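Local coordinates for Lmo0651 protein (Listeria monocytogenes serovar 1/2a, PDB 6EP3) that probably binds regulatory DNA as a GntR-family transcription factor and controls expression of the Agr system, mediating virulence, at residues 136-141 against 151-156; 128-133 against 159-164. One frame throughout, in Å; residues are numbered along the deposited sequence.

Both interactions join the same two neighbouring helices of the FCD domain, 126-142 and 147-163, at different levels. Interaction 1 lies nearer the turn between them and is nested inside the longer loop closed by interaction 2; the centres are about 12 Å apart. Each is partly buried, with buried residues on its inner side and an exposed charged residue, K154 or D131, at its margin. Neither has a hydrogen bond between its segments. Interaction 1 is wholly aliphatic, methyls meeting methyls and a lysine chain. Interaction 2 is an aromatic ring against a valine, beside a mixed polar-apolar pocket that holds 1,2-ethanediol. The second subunit lies close to interaction 1 but touches neither segment of interaction 2.

Interaction 1 (136-141 against 151-156); sequences FILCLI and RIVKQI
Segments 136-141 and 151-156 are both helical and run nearly antiparallel, with 160° between their directions. Their axes come within 10.3 Å. L138 and V153 face each other in the register, 7.3 Å from CA to CA. No hydrogen bond passes between the segments; they meet through aliphatic carbon alone.

V153 is met by two side chains of 136-141. I141 and V153 reach toward each other tip to tip, and I141 CD1 lies 3.4 Å from V153 CG2, a close fit for two methyls. The same CD1 also touches V153 CG1 at 3.7 Å, so both valine methyls pack on it. The extended end of I141, with chi2 at -175°, carries CD1 out to this point. L138 instead lies alongside V153, pointing the opposite way, with L138 CD2 3.8 Å from V153 CG1.

The two branches of L138 have different main partners. CD2 serves mainly V153, while L138 CD1 lies against the lysine chain, 3.7 Å from K154 CG. Here the side chains cross at about a right angle. The lysine chain is extended beyond CG, so its methylene CE also passes L138 CD1, at 4.0 Å. The amine continues outward, and a bound 1,2-ethanediol lies near this side chain.

On the inner side, helix 77-101 covers the pair: I141 packs on V91 and V153 on F90. I152, which lies off the interface with 136-141, packs on I152 of the second subunit, so helix 147-163 also takes part in the dimer.

The contact thus grades from a buried I141-V153 pair to an exposed lysine edge. Apolar packing holds it, and the aliphatic part of K154 covers L138 while its charged end can stay in a polar setting.

Interaction 2 (128-133 against 159-164); sequences NYFDAH and QMVHFS. With EDO (1,2-ethanediol), chain L.
This contact joins the first part of helix 126-142 to the C-terminal part of helix 147-163, within the all-helical FCD domain. F130 and V161 carry it. Their CA atoms are 8.2 Å apart, and the two side chains pass one another with opposed headings. V161 CG2 lies obliquely to the phenyl ring, 3.6 Å from F130 CD2, and touches CE2 as well. F130 has CG anti to its backbone nitrogen (chi1 -152°), which carries the ring across to the valine. D131 lies at the exposed margin, where its carboxylate only approaches V161 CG2.

A different part of the rim, CE1 and CZ, borders a 1,2-ethanediol probably taken from the crystallisation liquor. The diol is also oblique, on the same side of the ring plane as the valine methyl. EDO O2 is 3.5 Å from F130 CE1. H133 meets the diol at its ring edge, in plane: H133 NE2 and EDO O1 form a 2.9 Å hydrogen bond. Across the diol, M160 brings its methyl over, with M160 CE 3.7 Å from EDO C2. Y80 and H134 also hydrogen-bond to the diol.

The end of segment 159-164 is tied back on itself. M160 O accepts from S164 N and from S164 OG, the latter at 2.8 Å. The two donors reach it from opposite faces of the carbonyl plane.

The helices are therefore held here by apolar contact, while polar groups gather beside it. Two histidines and a tyrosine hold the diol against F130 and M160, consistent with a small pocket of mixed character; the diol does not identify a natural ligand.

Interaction 1 (136-141 against 151-156)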
ATOM      1  N   PHE B 136     -10.109  -8.213 -12.811  1.00 49.60           N
ATOM      2  CA  PHE B 136      -9.282  -8.420 -13.998  1.00 50.70           C
ATOM      3  C   PHE B 136      -7.928  -7.723 -13.844  1.00 52.57           C
ATOM      4  O   PHE B 136      -6.864  -8.304 -14.124  1.00 46.74           O
ATOM      5  CB  PHE B 136     -10.027  -7.912 -15.234  1.00 44.99           C
ATOM      6  CG  PHE B 136      -9.245  -8.023 -16.509  1.00 45.22           C
ATOM      7  CD1 PHE B 136      -9.274  -9.189 -17.253  1.00 50.23           C
ATOM      8  CD2 PHE B 136      -8.483  -6.960 -16.966  1.00 50.21           C
ATOM      9  CE1 PHE B 136      -8.555  -9.295 -18.429  1.00 49.61           C
ATOM     10  CE2 PHE B 136      -7.754  -7.061 -18.142  1.00 48.64           C
ATOM     11  CZ  PHE B 136      -7.791  -8.229 -18.873  1.00 46.06           C
ATOM     12  N   ILE B 137      -7.951  -6.466 -13.398  1.00 54.26           N
ATOM     13  CA  ILE B 137      -6.692  -5.757 -13.163  1.00 51.66           C
ATOM     14  C   ILE B 137      -5.862  -6.467 -12.093  1.00 44.26           C
ATOM     15  O   ILE B 137      -4.634  -6.590 -12.211  1.00 51.97           O
ATOM     16  CB  ILE B 137      -6.970  -4.288 -12.797  1.00 52.14           C
ATOM     17  CG1 ILE B 137      -7.588  -3.561 -13.995  1.00 52.39           C
ATOM     18  CG2 ILE B 137      -5.693  -3.599 -12.344  1.00 44.59           C
ATOM     19  CD1 ILE B 137      -8.045  -2.146 -13.689  1.00 59.25           C
ATOM     20  N   LEU B 138      -6.523  -6.973 -11.050  1.00 46.28           N
ATOM     21  CA  LEU B 138      -5.812  -7.656  -9.971  1.00 53.43           C
ATOM     22  C   LEU B 138      -5.170  -8.943 -10.459  1.00 54.43           C
ATOM     23  O   LEU B 138      -4.092  -9.317  -9.998  1.00 47.97           O
ATOM     24  CB  LEU B 138      -6.765  -7.965  -8.816  1.00 46.10           C
ATOM     25  CG  LEU B 138      -7.215  -6.818  -7.910  1.00 49.35           C
ATOM     26  CD1 LEU B 138      -8.226  -7.321  -6.890  1.00 47.55           C
ATOM     27  CD2 LEU B 138      -6.031  -6.170  -7.224  1.00 42.82           C
ATOM     28  N   CYS B 139      -5.832  -9.646 -11.376  1.00 47.31           N
ATOM     29  CA  CYS B 139      -5.253 -10.849 -11.963  1.00 44.62           C
ATOM     30  C   CYS B 139      -4.005 -10.508 -12.772  1.00 41.71           C
ATOM     31  O   CYS B 139      -2.963 -11.182 -12.675  1.00 47.94           O
ATOM     32  CB  CYS B 139      -6.310 -11.545 -12.827  1.00 42.19           C
ATOM     33  SG  CYS B 139      -5.845 -13.160 -13.394  1.00 56.90           S
ATOM     34  N   LEU B 140      -4.101  -9.453 -13.585  1.00 44.20           N
ATOM     35  CA  LEU B 140      -2.918  -8.960 -14.286  1.00 51.94           C
ATOM     36  C   LEU B 140      -1.772  -8.694 -13.315  1.00 60.54           C
ATOM     37  O   LEU B 140      -0.626  -9.087 -13.563  1.00 59.26           O
ATOM     38  CB  LEU B 140      -3.255  -7.678 -15.047  1.00 54.03           C
ATOM     39  CG  LEU B 140      -4.032  -7.840 -16.347  1.00 55.17           C
ATOM     40  CD1 LEU B 140      -4.213  -6.483 -17.001  1.00 47.81           C
ATOM     41  CD2 LEU B 140      -3.303  -8.793 -17.273  1.00 58.57           C
ATOM     42  N   ILE B 141      -2.076  -8.053 -12.186  1.00 61.09           N
ATOM     43  CA  ILE B 141      -1.027  -7.705 -11.228  1.00 53.66           C
ATOM     44  C   ILE B 141      -0.497  -8.950 -10.528  1.00 60.42           C
ATOM     45  O   ILE B 141       0.706  -9.068 -10.264  1.00 59.74           O
ATOM     46  CB  ILE B 141      -1.548  -6.666 -10.222  1.00 47.76           C
ATOM     47  CG1 ILE B 141      -1.899  -5.378 -10.958  1.00 48.86           C
ATOM     48  CG2 ILE B 141      -0.510  -6.402  -9.136  1.00 40.89           C
ATOM     49  CD1 ILE B 141      -2.314  -4.262 -10.061  1.00 51.71           C
ATOM     50  N   ARG B 151      -2.404  -6.749  -2.472  1.00 50.09           N
ATOM     51  CA  ARG B 151      -3.110  -6.135  -1.346  1.00 53.90           C
ATOM     52  C   ARG B 151      -3.122  -4.614  -1.459  1.00 53.30           C
ATOM     53  O   ARG B 151      -4.125  -3.963  -1.134  1.00 59.69           O
ATOM     54  CB  ARG B 151      -2.470  -6.552  -0.022  1.00 52.12           C
ATOM     55  CG  ARG B 151      -2.561  -8.033   0.305  1.00 64.91           C
ATOM     56  CD  ARG B 151      -1.942  -8.317   1.671  1.00 74.51           C
ATOM     57  NE  ARG B 151      -0.580  -8.837   1.575  1.00 80.76           N
ATOM     58  CZ  ARG B 151      -0.268 -10.115   1.400  1.00 79.74           C
ATOM     59  NH1 ARG B 151      -1.224 -11.025   1.300  1.00 82.34           N
ATOM     60  NH2 ARG B 151       1.005 -10.482   1.327  1.00 84.73           N
ATOM     61  N   ILE B 152      -2.007  -4.028  -1.900  1.00 44.84           N
ATOM     62  CA  ILE B 152      -1.954  -2.579  -2.089  1.00 48.34           C
ATOM     63  C   ILE B 152      -3.012  -2.137  -3.094  1.00 51.59           C
ATOM     64  O   ILE B 152      -3.777  -1.191  -2.854  1.00 60.26           O
ATOM     65  CB  ILE B 152      -0.543  -2.154  -2.533  1.00 52.82           C
ATOM     66  CG1 ILE B 152       0.441  -2.248  -1.366  1.00 48.55           C
ATOM     67  CG2 ILE B 152      -0.558  -0.757  -3.138  1.00 54.32           C
ATOM     68  CD1 ILE B 152       1.891  -2.285  -1.807  1.00 41.26           C
ATOM     69  N   VAL B 153      -3.078  -2.825  -4.234  1.00 56.91           N
ATOM     70  CA  VAL B 153      -4.039  -2.422  -5.252  1.00 56.19           C
ATOM     71  C   VAL B 153      -5.466  -2.714  -4.806  1.00 51.57           C
ATOM     72  O   VAL B 153      -6.396  -1.996  -5.186  1.00 62.71           O
ATOM     73  CB  VAL B 153      -3.701  -3.096  -6.591  1.00 54.95           C
ATOM     74  CG1 VAL B 153      -4.667  -2.649  -7.671  1.00 55.22           C
ATOM     75  CG2 VAL B 153      -2.276  -2.739  -6.978  1.00 59.38           C
ATOM     76  N   LYS B 154      -5.667  -3.730  -3.964  1.00 45.51           N
ATOM     77  CA  LYS B 154      -6.994  -3.953  -3.397  1.00 56.56           C
ATOM     78  C   LYS B 154      -7.415  -2.781  -2.520  1.00 60.04           C
ATOM     79  O   LYS B 154      -8.571  -2.341  -2.564  1.00 56.51           O
ATOM     80  CB  LYS B 154      -7.020  -5.252  -2.593  1.00 54.35           C
ATOM     81  CG  LYS B 154      -7.209  -6.514  -3.425  1.00 55.84           C
ATOM     82  CD  LYS B 154      -7.262  -7.748  -2.531  1.00 58.99           C
ATOM     83  CE  LYS B 154      -7.586  -9.005  -3.327  1.00 78.09           C
ATOM     84  NZ  LYS B 154      -7.585 -10.231  -2.475  1.00 81.53           N
ATOM     85  N   GLN B 155      -6.483  -2.267  -1.714  1.00 52.32           N
ATOM     86  CA  GLN B 155      -6.786  -1.100  -0.888  1.00 55.76           C
ATOM     87  C   GLN B 155      -7.113   0.111  -1.758  1.00 53.43           C
ATOM     88  O   GLN B 155      -8.039   0.882  -1.460  1.00 48.06           O
ATOM     89  CB  GLN B 155      -5.600  -0.791   0.029  1.00 55.99           C
ATOM     90  CG  GLN B 155      -5.708  -1.429   1.398  1.00 81.94           C
ATOM     91  CD  GLN B 155      -6.871  -0.901   2.207  1.00101.54           C
ATOM     92  OE1 GLN B 155      -7.513  -1.648   2.945  1.00104.97           O
ATOM     93  NE2 GLN B 155      -7.153   0.391   2.074  1.00105.92           N
ATOM     94  N   ILE B 156      -6.358   0.287  -2.843  1.00 49.41           N
ATOM     95  CA  ILE B 156      -6.641   1.370  -3.785  1.00 47.31           C
ATOM     96  C   ILE B 156      -8.040   1.223  -4.374  1.00 60.96           C
ATOM     97  O   ILE B 156      -8.785   2.205  -4.503  1.00 61.98           O
ATOM     98  CB  ILE B 156      -5.580   1.406  -4.897  1.00 48.13           C
ATOM     99  CG1 ILE B 156      -4.245   1.918  -4.359  1.00 39.80           C
ATOM    100  CG2 ILE B 156      -6.067   2.257  -6.062  1.00 40.45           C
ATOM    101  CD1 ILE B 156      -3.177   1.962  -5.419  1.00 35.51           C
TER

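Interaction 2 (128-133 against 159-164)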
ATOM      1  N   ASN B 128     -21.172  -4.686  -9.748  1.00 56.78           N
ATOM      2  CA  ASN B 128     -20.468  -5.925 -10.034  1.00 51.39           C
ATOM      3  C   ASN B 128     -19.550  -5.778 -11.239  1.00 54.89           C
ATOM      4  O   ASN B 128     -18.483  -6.395 -11.272  1.00 60.64           O
ATOM      5  CB  ASN B 128     -21.467  -7.058 -10.241  1.00 51.14           C
ATOM      6  CG  ASN B 128     -21.993  -7.599  -8.931  1.00 61.09           C
ATOM      7  OD1 ASN B 128     -21.238  -7.773  -7.974  1.00 62.99           O
ATOM      8  ND2 ASN B 128     -23.291  -7.882  -8.881  1.00 61.46           N
ATOM      9  N   TYR B 129     -19.915  -4.940 -12.214  1.00 53.78           N
ATOM     10  CA  TYR B 129     -19.018  -4.695 -13.339  1.00 57.82           C
ATOM     11  C   TYR B 129     -17.757  -3.962 -12.896  1.00 53.47           C
ATOM     12  O   TYR B 129     -16.656  -4.282 -13.357  1.00 59.15           O
ATOM     13  CB  TYR B 129     -19.737  -3.907 -14.436  1.00 58.47           C
ATOM     14  CG  TYR B 129     -18.830  -3.579 -15.598  1.00 53.40           C
ATOM     15  CD1 TYR B 129     -18.574  -4.513 -16.593  1.00 52.33           C
ATOM     16  CD2 TYR B 129     -18.215  -2.338 -15.688  1.00 49.55           C
ATOM     17  CE1 TYR B 129     -17.735  -4.213 -17.650  1.00 55.15           C
ATOM     18  CE2 TYR B 129     -17.372  -2.032 -16.736  1.00 47.06           C
ATOM     19  CZ  TYR B 129     -17.133  -2.969 -17.711  1.00 51.65           C
ATOM     20  OH  TYR B 129     -16.294  -2.653 -18.755  1.00 51.39           O
ATOM     21  N   PHE B 130     -17.905  -2.955 -12.032  1.00 51.03           N
ATOM     22  CA  PHE B 130     -16.743  -2.272 -11.468  1.00 48.73           C
ATOM     23  C   PHE B 130     -15.844  -3.257 -10.726  1.00 50.14           C
ATOM     24  O   PHE B 130     -14.621  -3.283 -10.929  1.00 58.58           O
ATOM     25  CB  PHE B 130     -17.212  -1.155 -10.533  1.00 52.43           C
ATOM     26  CG  PHE B 130     -16.252   0.004 -10.412  1.00 56.75           C
ATOM     27  CD1 PHE B 130     -15.536   0.459 -11.508  1.00 55.02           C
ATOM     28  CD2 PHE B 130     -16.090   0.655  -9.199  1.00 57.75           C
ATOM     29  CE1 PHE B 130     -14.662   1.533 -11.390  1.00 54.22           C
ATOM     30  CE2 PHE B 130     -15.219   1.728  -9.073  1.00 61.98           C
ATOM     31  CZ  PHE B 130     -14.505   2.167 -10.170  1.00 60.19           C
ATOM     32  N   ASP B 131     -16.445  -4.092  -9.872  1.00 46.53           N
ATOM     33  CA  ASP B 131     -15.673  -5.087  -9.133  1.00 53.39           C
ATOM     34  C   ASP B 131     -14.968  -6.059 -10.075  1.00 58.18           C
ATOM     35  O   ASP B 131     -13.818  -6.437  -9.837  1.00 59.31           O
ATOM     36  CB  ASP B 131     -16.586  -5.852  -8.177  1.00 57.90           C
ATOM     37  CG  ASP B 131     -17.083  -4.998  -7.032  1.00 73.87           C
ATOM     38  OD1 ASP B 131     -16.540  -3.889  -6.828  1.00 76.79           O
ATOM     39  OD2 ASP B 131     -18.034  -5.431  -6.346  1.00 83.31           O
ATOM     40  N   ALA B 132     -15.638  -6.463 -11.158  1.00 48.85           N
ATOM     41  CA  ALA B 132     -15.054  -7.426 -12.088  1.00 48.99           C
ATOM     42  C   ALA B 132     -13.905  -6.812 -12.881  1.00 46.80           C
ATOM     43  O   ALA B 132     -12.891  -7.474 -13.134  1.00 51.34           O
ATOM     44  CB  ALA B 132     -16.143  -7.957 -13.027  1.00 47.04           C
ATOM     45  N   HIS B 133     -14.057  -5.554 -13.296  1.00 50.74           N
ATOM     46  CA  HIS B 133     -12.957  -4.813 -13.904  1.00 53.96           C
ATOM     47  C   HIS B 133     -11.758  -4.757 -12.964  1.00 50.83           C
ATOM     48  O   HIS B 133     -10.608  -4.992 -13.376  1.00 49.71           O
ATOM     49  CB  HIS B 133     -13.461  -3.413 -14.267  1.00 55.12           C
ATOM     50  CG  HIS B 133     -12.408  -2.490 -14.792  1.00 57.65           C
ATOM     51  ND1 HIS B 133     -11.567  -2.826 -15.830  1.00 60.14           N
ATOM     52  CD2 HIS B 133     -12.074  -1.229 -14.428  1.00 52.57           C
ATOM     53  CE1 HIS B 133     -10.756  -1.814 -16.080  1.00 59.46           C
ATOM     54  NE2 HIS B 133     -11.041  -0.834 -15.241  1.00 57.91           N
ATOM     55  N   GLN B 159     -10.652   2.241  -1.883  1.00 56.32           N
ATOM     56  CA  GLN B 159     -10.757   3.689  -1.756  1.00 62.76           C
ATOM     57  C   GLN B 159     -11.480   4.296  -2.954  1.00 55.10           C
ATOM     58  O   GLN B 159     -12.319   5.189  -2.794  1.00 55.42           O
ATOM     59  CB  GLN B 159      -9.365   4.300  -1.587  1.00 67.72           C
ATOM     60  CG  GLN B 159      -8.717   3.998  -0.238  1.00 84.24           C
ATOM     61  CD  GLN B 159      -8.376   5.253   0.547  1.00104.79           C
ATOM     62  OE1 GLN B 159      -8.919   6.326   0.289  1.00108.13           O
ATOM     63  NE2 GLN B 159      -7.469   5.121   1.510  1.00113.33           N
ATOM     64  N   MET B 160     -11.191   3.809  -4.160  1.00 50.37           N
ATOM     65  CA  MET B 160     -11.876   4.330  -5.341  1.00 59.15           C
ATOM     66  C   MET B 160     -13.373   4.051  -5.275  1.00 70.90           C
ATOM     67  O   MET B 160     -14.193   4.969  -5.414  1.00 77.25           O
ATOM     68  CB  MET B 160     -11.268   3.748  -6.615  1.00 50.33           C
ATOM     69  CG  MET B 160     -10.095   4.552  -7.126  1.00 61.39           C
ATOM     70  SD  MET B 160      -9.513   3.997  -8.730  1.00 69.24           S
ATOM     71  CE  MET B 160      -9.212   2.292  -8.356  1.00 64.51           C
ATOM     72  N   VAL B 161     -13.740   2.795  -5.006  1.00 62.99           N
ATOM     73  CA  VAL B 161     -15.143   2.401  -4.944  1.00 61.71           C
ATOM     74  C   VAL B 161     -15.894   3.248  -3.927  1.00 64.18           C
ATOM     75  O   VAL B 161     -17.045   3.647  -4.157  1.00 54.86           O
ATOM     76  CB  VAL B 161     -15.251   0.898  -4.620  1.00 61.68           C
ATOM     77  CG1 VAL B 161     -16.614   0.562  -4.031  1.00 58.44           C
ATOM     78  CG2 VAL B 161     -14.984   0.062  -5.863  1.00 67.00           C
ATOM     79  N   HIS B 162     -15.271   3.531  -2.783  1.00 63.07           N
ATOM     80  CA  HIS B 162     -16.022   4.184  -1.720  1.00 61.14           C
ATOM     81  C   HIS B 162     -15.917   5.703  -1.718  1.00 60.85           C
ATOM     82  O   HIS B 162     -16.766   6.354  -1.099  1.00 62.04           O
ATOM     83  CB  HIS B 162     -15.587   3.633  -0.363  1.00 55.49           C
ATOM     84  CG  HIS B 162     -16.116   2.262  -0.085  1.00 57.35           C
ATOM     85  ND1 HIS B 162     -17.422   2.030   0.287  1.00 59.77           N
ATOM     86  CD2 HIS B 162     -15.522   1.047  -0.153  1.00 56.63           C
ATOM     87  CE1 HIS B 162     -17.605   0.732   0.453  1.00 61.24           C
ATOM     88  NE2 HIS B 162     -16.467   0.114   0.193  1.00 59.21           N
ATOM     89  N   PHE B 163     -14.938   6.297  -2.408  1.00 60.07           N
ATOM     90  CA  PHE B 163     -14.756   7.739  -2.311  1.00 62.83           C
ATOM     91  C   PHE B 163     -14.595   8.444  -3.654  1.00 60.53           C
ATOM     92  O   PHE B 163     -14.223   9.623  -3.667  1.00 60.05           O
ATOM     93  CB  PHE B 163     -13.542   8.069  -1.431  1.00 60.25           C
ATOM     94  CG  PHE B 163     -13.629   7.510  -0.039  1.00 64.32           C
ATOM     95  CD1 PHE B 163     -12.873   6.410   0.328  1.00 67.63           C
ATOM     96  CD2 PHE B 163     -14.451   8.096   0.906  1.00 67.10           C
ATOM     97  CE1 PHE B 163     -12.946   5.897   1.612  1.00 71.46           C
ATOM     98  CE2 PHE B 163     -14.530   7.585   2.191  1.00 67.12           C
ATOM     99  CZ  PHE B 163     -13.776   6.484   2.542  1.00 66.83           C
ATOM    100  N   SER B 164     -14.871   7.780  -4.777  1.00 52.94           N
ATOM    101  CA  SER B 164     -14.829   8.440  -6.071  1.00 55.13           C
ATOM    102  C   SER B 164     -16.133   8.171  -6.806  1.00 57.65           C
ATOM    103  O   SER B 164     -16.891   7.263  -6.459  1.00 56.28           O
ATOM    104  CB  SER B 164     -13.649   7.965  -6.927  1.00 57.40           C
ATOM    105  OG  SER B 164     -13.951   6.729  -7.550  1.00 64.48           O
TER
HETATM  106  C1  EDO L 301      -9.506   1.341 -13.242  1.00 59.04           C
HETATM  107  O1  EDO L 301     -10.359   1.795 -14.298  1.00 60.49           O
HETATM  108  C2  EDO L 301      -9.827   2.127 -11.977  1.00 66.65           C
HETATM  109  O2  EDO L 301     -11.210   1.940 -11.651  1.00 58.82           O